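PDB 2Q7F: TPR repeat-containing protein YrrB from Bacillus subtilis, which may act as an interaction mediator, bringing together RNA sulfuration components, RNA processing components and aminoacyl-tRNA synthetases. Local coordinates for residues A[53-57]-A[83-87]; A[94-99]-A[113-117]; A[107-111]-A[134-140]. One frame throughout, in Å; residues are numbered along the deposited sequence.

Contact 1: A[53-57]-A[83-87]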
loop_
_atom_site.group_PDB
_atom_site.type_symbol
_atom_site.label_atom_id
_atom_site.label_comp_id
_atom_site.label_asym_id
_atom_site.label_seq_id
_atom_site.Cartn_x
_atom_site.Cartn_y
_atom_site.Cartn_z
ATOM N N ASN A 53 -11.620 31.361 -12.116
ATOM C CA ASN A 53 -10.872 30.956 -10.917
ATOM C C ASN A 53 -9.466 30.457 -11.255
ATOM O O ASN A 53 -8.858 29.720 -10.469
ATOM C CB ASN A 53 -11.617 29.852 -10.160
ATOM C CG ASN A 53 -12.663 30.385 -9.208
ATOM O OD1 ASN A 53 -12.859 29.836 -8.120
ATOM N ND2 ASN A 53 -13.347 31.452 -9.607
ATOM N N LYS A 54 -8.964 30.869 -12.421
ATOM C CA LYS A 54 -7.689 30.395 -12.974
ATOM C C LYS A 54 -6.581 30.209 -11.938
ATOM O O LYS A 54 -5.656 29.432 -12.152
ATOM C CB LYS A 54 -7.182 31.356 -14.060
ATOM C CG LYS A 54 -8.114 31.590 -15.233
ATOM C CD LYS A 54 -8.255 30.372 -16.130
ATOM C CE LYS A 54 -9.190 30.671 -17.297
ATOM N NZ LYS A 54 -10.416 31.433 -16.880
ATOM N N GLU A 55 -6.694 30.930 -10.826
ATOM C CA GLU A 55 -5.647 31.020 -9.806
ATOM C C GLU A 55 -5.736 29.957 -8.713
ATOM O O GLU A 55 -4.750 29.701 -8.022
ATOM C CB GLU A 55 -5.650 32.430 -9.184
ATOM C CG GLU A 55 -4.678 33.426 -9.832
ATOM C CD GLU A 55 -4.354 33.095 -11.288
ATOM O OE1 GLU A 55 -5.191 33.379 -12.181
ATOM O OE2 GLU A 55 -3.252 32.552 -11.531
ATOM N N ASP A 56 -6.904 29.340 -8.557
ATOM C CA ASP A 56 -7.094 28.329 -7.518
ATOM C C ASP A 56 -6.666 26.922 -7.978
ATOM O O ASP A 56 -6.993 26.490 -9.077
ATOM C CB ASP A 56 -8.547 28.331 -7.025
ATOM C CG ASP A 56 -8.707 27.675 -5.656
ATOM O OD1 ASP A 56 -9.406 28.255 -4.802
ATOM O OD2 ASP A 56 -8.137 26.585 -5.424
ATOM N N ALA A 57 -5.938 26.222 -7.113
ATOM C CA ALA A 57 -5.463 24.862 -7.380
ATOM C C ALA A 57 -6.565 23.811 -7.240
ATOM O O ALA A 57 -6.660 22.907 -8.066
ATOM C CB ALA A 57 -4.284 24.523 -6.459
ATOM N N ALA A 83 -2.060 22.249 -10.830
ATOM C CA ALA A 83 -2.336 22.526 -9.426
ATOM C C ALA A 83 -1.051 22.787 -8.635
ATOM O O ALA A 83 -0.997 23.724 -7.837
ATOM C CB ALA A 83 -3.114 21.387 -8.813
ATOM N N LEU A 84 -0.026 21.965 -8.881
ATOM C CA LEU A 84 1.270 22.041 -8.190
ATOM C C LEU A 84 2.102 23.240 -8.627
ATOM O O LEU A 84 2.983 23.712 -7.901
ATOM C CB LEU A 84 2.060 20.750 -8.414
ATOM C CG LEU A 84 1.468 19.504 -7.751
ATOM C CD1 LEU A 84 2.129 18.222 -8.232
ATOM C CD2 LEU A 84 1.525 19.626 -6.227
ATOM N N GLU A 85 1.820 23.714 -9.832
ATOM C CA GLU A 85 2.421 24.912 -10.360
ATOM C C GLU A 85 1.797 26.133 -9.671
ATOM O O GLU A 85 2.402 27.198 -9.623
ATOM C CB GLU A 85 2.174 24.952 -11.866
ATOM C CG GLU A 85 3.106 25.856 -12.643
ATOM C CD GLU A 85 2.552 27.267 -12.814
ATOM O OE1 GLU A 85 1.439 27.427 -13.379
ATOM O OE2 GLU A 85 3.240 28.220 -12.388
ATOM N N LEU A 86 0.585 25.973 -9.144
ATOM C CA LEU A 86 -0.114 27.057 -8.480
ATOM C C LEU A 86 0.129 27.025 -6.986
ATOM O O LEU A 86 0.373 28.059 -6.372
ATOM C CB LEU A 86 -1.613 26.973 -8.745
ATOM C CG LEU A 86 -2.168 27.306 -10.129
ATOM C CD1 LEU A 86 -3.646 26.992 -10.139
ATOM C CD2 LEU A 86 -1.913 28.759 -10.530
ATOM N N ASP A 87 0.036 25.837 -6.403
ATOM C CA ASP A 87 0.316 25.629 -4.997
ATOM C C ASP A 87 1.150 24.373 -4.901
ATOM O O ASP A 87 0.616 23.263 -4.966
ATOM C CB ASP A 87 -0.985 25.470 -4.195
ATOM C CG ASP A 87 -0.743 25.177 -2.707
ATOM O OD1 ASP A 87 0.409 25.292 -2.238
ATOM O OD2 ASP A 87 -1.716 24.828 -1.996
#
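Apolar packing without a hydrogen bond joins residues 53-57, a turn leading into helix 57-69, to residues 83-87 at the C-terminal end of helix 73-86: Leu-86 lies against the turn and Ala-57 against the helix end. This is the open end of the helical hairpin of TPR 2, away from its connecting turn, where the start of its first helix meets the finish of its second. Ala-57 and Ala-83 bring the backbones together, their CA atoms 4.4 Å apart, and methyl meets methyl at 4.1 Å between the two CB atoms. A little further along, Ala-57 CB also rests 4.1 Å from Asp-87 CB. Leu-86 reaches over the turn with its CG anti to its own carbonyl carbon (chi1 -72°), which sets CD1 against a row of backbone oxygens; Asp-56 O lies nearest, 3.5 Å from Leu-86 CD1. The type I turn from Asn-53 to Asp-56 presents those carbonyls to the leucine. Both aspartates turn their carboxylates to backbone N-H groups nearby: Asp-56, the N-cap of helix 57-69, takes Ile-58 N, and Asp-87 takes Ser-89 N. Around the contact, Leu-86 also touches Tyr-60 and Ala-83 touches Ile-61, both of helix 57-69, while Ala-83 reaches Ala-93 of helix 91-103.

Contact 2: A[94-99]-A[113-117]; sequences YYGAGN and MFEKA
Helices 91-103 and 107-120 run nearly antiparallel here, the axes of 94-99 and 113-117 passing 7.9 Å apart at 162°, with Tyr-94 level with Ala-117 and Gly-98 with Met-113. Together they form the helix-turn-helix hairpin of TPR 3. Tyr-94 lays one ring face on Lys-116, whose CB sits over the centre in a CH-pi contact, 3.8 Å from the centroid and 11° off the ring normal. Beyond it the aliphatic chain continues along the ring, Lys-116 CD coming 3.6 Å from Tyr-94 CE1. Met-113 uses the edge of the same ring: SD lies near the ring plane, 4.0 Å from Tyr-94 CD1, a Met-aromatic contact. The methionine's bend at chi2, with CG already anti to the carbonyl carbon, carries the sulfur there, the methyl of Ala-97 also beside it. Where Gly-98 has no side chain, Phe-114 slides in over the backbone, so that Gly-98 CA lies over one ring face. The phenyl meets Tyr-95 obliquely, planes at 48° and Phe-114 CE1 3.6 Å from Tyr-95 CD1. Ala-117 closes the other end, its CB 3.8 Å from Tyr-94 CB. Tyr-94 OH is hydrogen-bonded to Ser-88 O, which ties down the far end of the ring. No hydrogen bond crosses between the segments, so the hairpin is held here by shape and by aromatic, sulfur and aliphatic contacts, with the lysine contributing its hydrocarbon part.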
loop_
_atom_site.group_PDB
_atom_site.type_symbol
_atom_site.label_atom_id
_atom_site.label_comp_id
_atom_site.label_asym_id
_atom_site.label_seq_id
_atom_site.Cartn_x
_atom_site.Cartn_y
_atom_site.Cartn_z
ATOM N N TYR A 94 -0.252 15.835 -5.071
ATOM C CA TYR A 94 0.815 14.832 -4.994
ATOM C C TYR A 94 0.227 13.433 -4.833
ATOM O O TYR A 94 0.681 12.473 -5.485
ATOM C CB TYR A 94 1.780 15.131 -3.846
ATOM C CG TYR A 94 2.630 16.354 -4.078
ATOM C CD1 TYR A 94 3.408 16.472 -5.238
ATOM C CD2 TYR A 94 2.676 17.390 -3.133
ATOM C CE1 TYR A 94 4.193 17.586 -5.458
ATOM C CE2 TYR A 94 3.461 18.523 -3.347
ATOM C CZ TYR A 94 4.216 18.613 -4.517
ATOM O OH TYR A 94 4.995 19.725 -4.765
ATOM N N TYR A 95 -0.784 13.328 -3.969
ATOM C CA TYR A 95 -1.466 12.063 -3.723
ATOM C C TYR A 95 -2.211 11.544 -4.962
ATOM O O TYR A 95 -2.127 10.360 -5.294
ATOM C CB TYR A 95 -2.420 12.197 -2.545
ATOM C CG TYR A 95 -3.084 10.900 -2.157
ATOM C CD1 TYR A 95 -2.358 9.881 -1.541
ATOM C CD2 TYR A 95 -4.437 10.676 -2.418
ATOM C CE1 TYR A 95 -2.963 8.685 -1.177
ATOM C CE2 TYR A 95 -5.048 9.474 -2.068
ATOM C CZ TYR A 95 -4.305 8.491 -1.443
ATOM O OH TYR A 95 -4.890 7.298 -1.088
ATOM N N GLY A 96 -2.941 12.432 -5.633
ATOM C CA GLY A 96 -3.695 12.071 -6.818
ATOM C C GLY A 96 -2.768 11.600 -7.914
ATOM O O GLY A 96 -3.016 10.565 -8.516
ATOM N N ALA A 97 -1.691 12.347 -8.162
ATOM C CA ALA A 97 -0.701 11.962 -9.172
ATOM C C ALA A 97 -0.040 10.634 -8.829
ATOM O O ALA A 97 0.269 9.848 -9.720
ATOM C CB ALA A 97 0.359 13.045 -9.341
ATOM N N GLY A 98 0.175 10.404 -7.532
ATOM C CA GLY A 98 0.812 9.181 -7.033
ATOM C C GLY A 98 0.020 7.942 -7.385
ATOM O O GLY A 98 0.584 6.955 -7.873
ATOM N N ASN A 99 -1.296 8.009 -7.161
ATOM C CA ASN A 99 -2.193 6.922 -7.526
ATOM C C ASN A 99 -2.155 6.598 -9.027
ATOM O O ASN A 99 -2.230 5.432 -9.417
ATOM C CB ASN A 99 -3.613 7.213 -7.055
ATOM C CG ASN A 99 -3.791 6.965 -5.568
ATOM O OD1 ASN A 99 -4.286 7.824 -4.819
ATOM N ND2 ASN A 99 -3.381 5.785 -5.125
ATOM N N MET A 113 6.010 10.862 -5.357
ATOM C CA MET A 113 4.759 11.606 -5.170
ATOM C C MET A 113 4.172 11.448 -3.778
ATOM O O MET A 113 3.724 12.438 -3.171
ATOM C CB MET A 113 3.694 11.220 -6.214
ATOM C CG MET A 113 3.924 11.746 -7.655
ATOM S SD MET A 113 4.128 13.542 -7.870
ATOM C CE MET A 113 5.921 13.670 -7.948
ATOM N N PHE A 114 4.166 10.213 -3.275
ATOM C CA PHE A 114 3.602 9.940 -1.949
ATOM C C PHE A 114 4.404 10.585 -0.837
ATOM O O PHE A 114 3.837 11.101 0.117
ATOM C CB PHE A 114 3.432 8.446 -1.691
ATOM C CG PHE A 114 2.317 7.828 -2.464
ATOM C CD1 PHE A 114 1.107 8.505 -2.637
ATOM C CD2 PHE A 114 2.457 6.563 -3.018
ATOM C CE1 PHE A 114 0.051 7.934 -3.371
ATOM C CE2 PHE A 114 1.410 5.985 -3.746
ATOM C CZ PHE A 114 0.204 6.676 -3.919
ATOM N N GLU A 115 5.725 10.554 -0.958
ATOM C CA GLU A 115 6.567 11.176 0.041
ATOM C C GLU A 115 6.417 12.705 0.003
ATOM O O GLU A 115 6.492 13.364 1.042
ATOM C CB GLU A 115 8.022 10.716 -0.104
ATOM C CG GLU A 115 8.725 10.547 1.244
ATOM C CD GLU A 115 9.762 9.428 1.258
ATOM O OE1 GLU A 115 9.406 8.260 0.998
ATOM O OE2 GLU A 115 10.941 9.715 1.546
ATOM N N LYS A 116 6.175 13.264 -1.182
ATOM C CA LYS A 116 5.898 14.700 -1.302
ATOM C C LYS A 116 4.553 15.058 -0.681
ATOM O O LYS A 116 4.409 16.124 -0.069
ATOM C CB LYS A 116 5.959 15.174 -2.755
ATOM C CG LYS A 116 7.363 15.244 -3.353
ATOM C CD LYS A 116 7.330 15.989 -4.667
ATOM C CE LYS A 116 8.524 15.694 -5.543
ATOM N NZ LYS A 116 9.796 16.079 -4.896
ATOM N N ALA A 117 3.576 14.166 -0.829
ATOM C CA ALA A 117 2.269 14.366 -0.211
ATOM C C ALA A 117 2.450 14.446 1.298
ATOM O O ALA A 117 2.059 15.440 1.941
ATOM C CB ALA A 117 1.313 13.249 -0.595
#

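Contact 3: A[107-111]-A[134-140]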
loop_
_atom_site.group_PDB
_atom_site.type_symbol
_atom_site.label_atom_id
_atom_site.label_comp_id
_atom_site.label_asym_id
_atom_site.label_seq_id
_atom_site.Cartn_x
_atom_site.Cartn_y
_atom_site.Cartn_z
ATOM N N TYR A 107 6.633 2.759 -9.793
ATOM C CA TYR A 107 6.652 2.796 -8.335
ATOM C C TYR A 107 7.627 3.805 -7.774
ATOM O O TYR A 107 7.374 4.408 -6.728
ATOM C CB TYR A 107 6.921 1.403 -7.771
ATOM C CG TYR A 107 5.838 0.409 -8.110
ATOM C CD1 TYR A 107 4.533 0.585 -7.646
ATOM C CD2 TYR A 107 6.112 -0.696 -8.898
ATOM C CE1 TYR A 107 3.528 -0.323 -7.959
ATOM C CE2 TYR A 107 5.116 -1.613 -9.216
ATOM C CZ TYR A 107 3.829 -1.422 -8.742
ATOM O OH TYR A 107 2.845 -2.330 -9.059
ATOM N N LYS A 108 8.739 3.989 -8.470
ATOM C CA LYS A 108 9.755 4.944 -8.052
ATOM C C LYS A 108 9.176 6.359 -8.053
ATOM O O LYS A 108 9.441 7.156 -7.153
ATOM C CB LYS A 108 10.974 4.839 -8.971
ATOM C CG LYS A 108 12.185 5.619 -8.512
ATOM C CD LYS A 108 13.356 5.354 -9.448
ATOM C CE LYS A 108 14.683 5.579 -8.758
ATOM N NZ LYS A 108 15.697 6.053 -9.732
ATOM N N GLU A 109 8.354 6.642 -9.056
ATOM C CA GLU A 109 7.712 7.937 -9.217
ATOM C C GLU A 109 6.514 8.058 -8.274
ATOM O O GLU A 109 6.179 9.161 -7.820
ATOM C CB GLU A 109 7.281 8.127 -10.678
ATOM C CG GLU A 109 8.412 7.970 -11.732
ATOM C CD GLU A 109 9.073 6.582 -11.755
ATOM O OE1 GLU A 109 10.294 6.501 -12.023
ATOM O OE2 GLU A 109 8.383 5.569 -11.504
ATOM N N ALA A 110 5.878 6.923 -7.975
ATOM C CA ALA A 110 4.819 6.873 -6.955
ATOM C C ALA A 110 5.365 7.105 -5.536
ATOM O O ALA A 110 4.716 7.751 -4.711
ATOM C CB ALA A 110 4.053 5.572 -7.037
ATOM N N LYS A 111 6.563 6.588 -5.261
ATOM C CA LYS A 111 7.229 6.859 -3.989
ATOM C C LYS A 111 7.516 8.351 -3.861
ATOM O O LYS A 111 7.259 8.975 -2.831
ATOM C CB LYS A 111 8.541 6.072 -3.871
ATOM C CG LYS A 111 9.357 6.459 -2.643
ATOM C CD LYS A 111 10.835 6.159 -2.801
ATOM C CE LYS A 111 11.637 6.856 -1.710
ATOM N NZ LYS A 111 12.965 6.216 -1.557
ATOM N N VAL A 134 4.356 0.694 -1.730
ATOM C CA VAL A 134 5.214 1.074 -2.836
ATOM C C VAL A 134 6.682 0.921 -2.434
ATOM O O VAL A 134 7.507 0.467 -3.227
ATOM C CB VAL A 134 4.851 2.495 -3.361
ATOM C CG1 VAL A 134 6.027 3.168 -4.050
ATOM C CG2 VAL A 134 3.647 2.402 -4.306
ATOM N N LEU A 135 6.998 1.262 -1.190
ATOM C CA LEU A 135 8.343 1.073 -0.684
ATOM C C LEU A 135 8.737 -0.403 -0.688
ATOM O O LEU A 135 9.913 -0.726 -0.828
ATOM C CB LEU A 135 8.478 1.673 0.705
ATOM C CG LEU A 135 8.710 3.177 0.690
ATOM C CD1 LEU A 135 8.513 3.717 2.071
ATOM C CD2 LEU A 135 10.103 3.514 0.171
ATOM N N VAL A 136 7.743 -1.281 -0.555
ATOM C CA VAL A 136 7.956 -2.721 -0.632
ATOM C C VAL A 136 8.323 -3.149 -2.058
ATOM O O VAL A 136 9.352 -3.812 -2.265
ATOM C CB VAL A 136 6.726 -3.516 -0.104
ATOM C CG1 VAL A 136 6.798 -4.996 -0.504
ATOM C CG2 VAL A 136 6.605 -3.370 1.413
ATOM N N LYS A 137 7.501 -2.754 -3.032
ATOM C CA LYS A 137 7.756 -3.095 -4.435
ATOM C C LYS A 137 9.149 -2.656 -4.867
ATOM O O LYS A 137 9.735 -3.243 -5.770
ATOM C CB LYS A 137 6.719 -2.462 -5.369
ATOM C CG LYS A 137 5.252 -2.753 -5.043
ATOM C CD LYS A 137 4.839 -4.188 -5.349
ATOM C CE LYS A 137 3.363 -4.421 -5.014
ATOM N NZ LYS A 137 2.903 -5.802 -5.372
ATOM N N LEU A 138 9.687 -1.640 -4.204
ATOM C CA LEU A 138 10.970 -1.068 -4.580
ATOM C C LEU A 138 12.173 -1.642 -3.818
ATOM O O LEU A 138 13.229 -0.996 -3.751
ATOM C CB LEU A 138 10.921 0.450 -4.390
ATOM C CG LEU A 138 10.006 1.241 -5.323
ATOM C CD1 LEU A 138 9.986 2.707 -4.902
ATOM C CD2 LEU A 138 10.445 1.084 -6.793
ATOM N N GLU A 139 12.032 -2.856 -3.283
ATOM C CA GLU A 139 12.987 -3.404 -2.298
ATOM C C GLU A 139 12.906 -2.541 -1.041
ATOM O O GLU A 139 11.810 -2.245 -0.575
ATOM C CB GLU A 139 14.432 -3.463 -2.829
ATOM C CG GLU A 139 14.605 -3.827 -4.315
ATOM C CD GLU A 139 14.115 -5.224 -4.648
ATOM O OE1 GLU A 139 14.941 -6.042 -5.120
ATOM O OE2 GLU A 139 12.912 -5.508 -4.425
ATOM N N GLN A 140 14.052 -2.120 -0.509
ATOM C CA GLN A 140 14.106 -1.230 0.675
ATOM C C GLN A 140 13.089 -1.266 1.845
ATOM O O GLN A 140 12.644 -0.214 2.325
ATOM C CB GLN A 140 14.381 0.230 0.260
ATOM C CG GLN A 140 13.388 0.823 -0.734
ATOM C CD GLN A 140 13.979 1.967 -1.537
ATOM O OE1 GLN A 140 14.922 1.772 -2.310
ATOM N NE2 GLN A 140 13.422 3.169 -1.368
#
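Tyr-107 turns one face of its ring to Lys-137, whose CG stands over the centre in a CH-pi contact, 4.1 Å from the centroid and 7° off the normal. The chain of Lys-137 bends at chi2 (-72°) and crosses the ring at a slant. Val-134 meets the same tyrosine with both branches: CG2 comes obliquely to the ring, 3.9 Å from Tyr-107 CD1, and CG1 lies against the backbone, 3.2 Å from Tyr-107 O. Leu-138 follows with a fork of its own, CD2 at 3.7 Å from Tyr-107 CB and CD1 at 3.8 Å from Lys-111 CB. In this way the second helix of TPR 3, at its N-terminal end, packs on the C-terminal end of the first helix of TPR 4, the helix-to-helix stacking from repeat to repeat that builds a TPR superhelix. Val-134 also touches Val-102 of helix 91-103, while Leu-135 leans on Leu-143, Ala-144 and Tyr-147 of helix 141-154. Lys-111, its CG anti to the backbone N (chi1 173°) and the rest of its chain extended, runs across the methyls of Leu-135 and Leu-138, both on one side of it, Leu-135 CD2 lying 4.0 Å from Lys-111 CD. Beyond them, its ammonium end and the side-chain amide of Gln-140 approach from opposite directions.

The three contacts follow the repeats in order, from the N-terminal part of the chain toward its middle. Contact 1 is the most peripheral, its centre about 28 Å from that of the chain, against 13 and 10 Å for contacts 2 and 3. Contact 2 lies within one hairpin, contact 1 sets the turn ending TPR 1 and the first residue of TPR 2 on the end of TPR 2, and contact 3 joins TPR 3 to TPR 4. Contacts 2 and 3 share helix 107-120, and Leu-84 against Tyr-94 bridges contact 1 to contact 2. Small alanines and turn carbonyls characterise the first, aromatic rings and sulfur the second, branched aliphatics with lysine chains the third. None is fully buried, but only contact 2 lacks fully exposed residues.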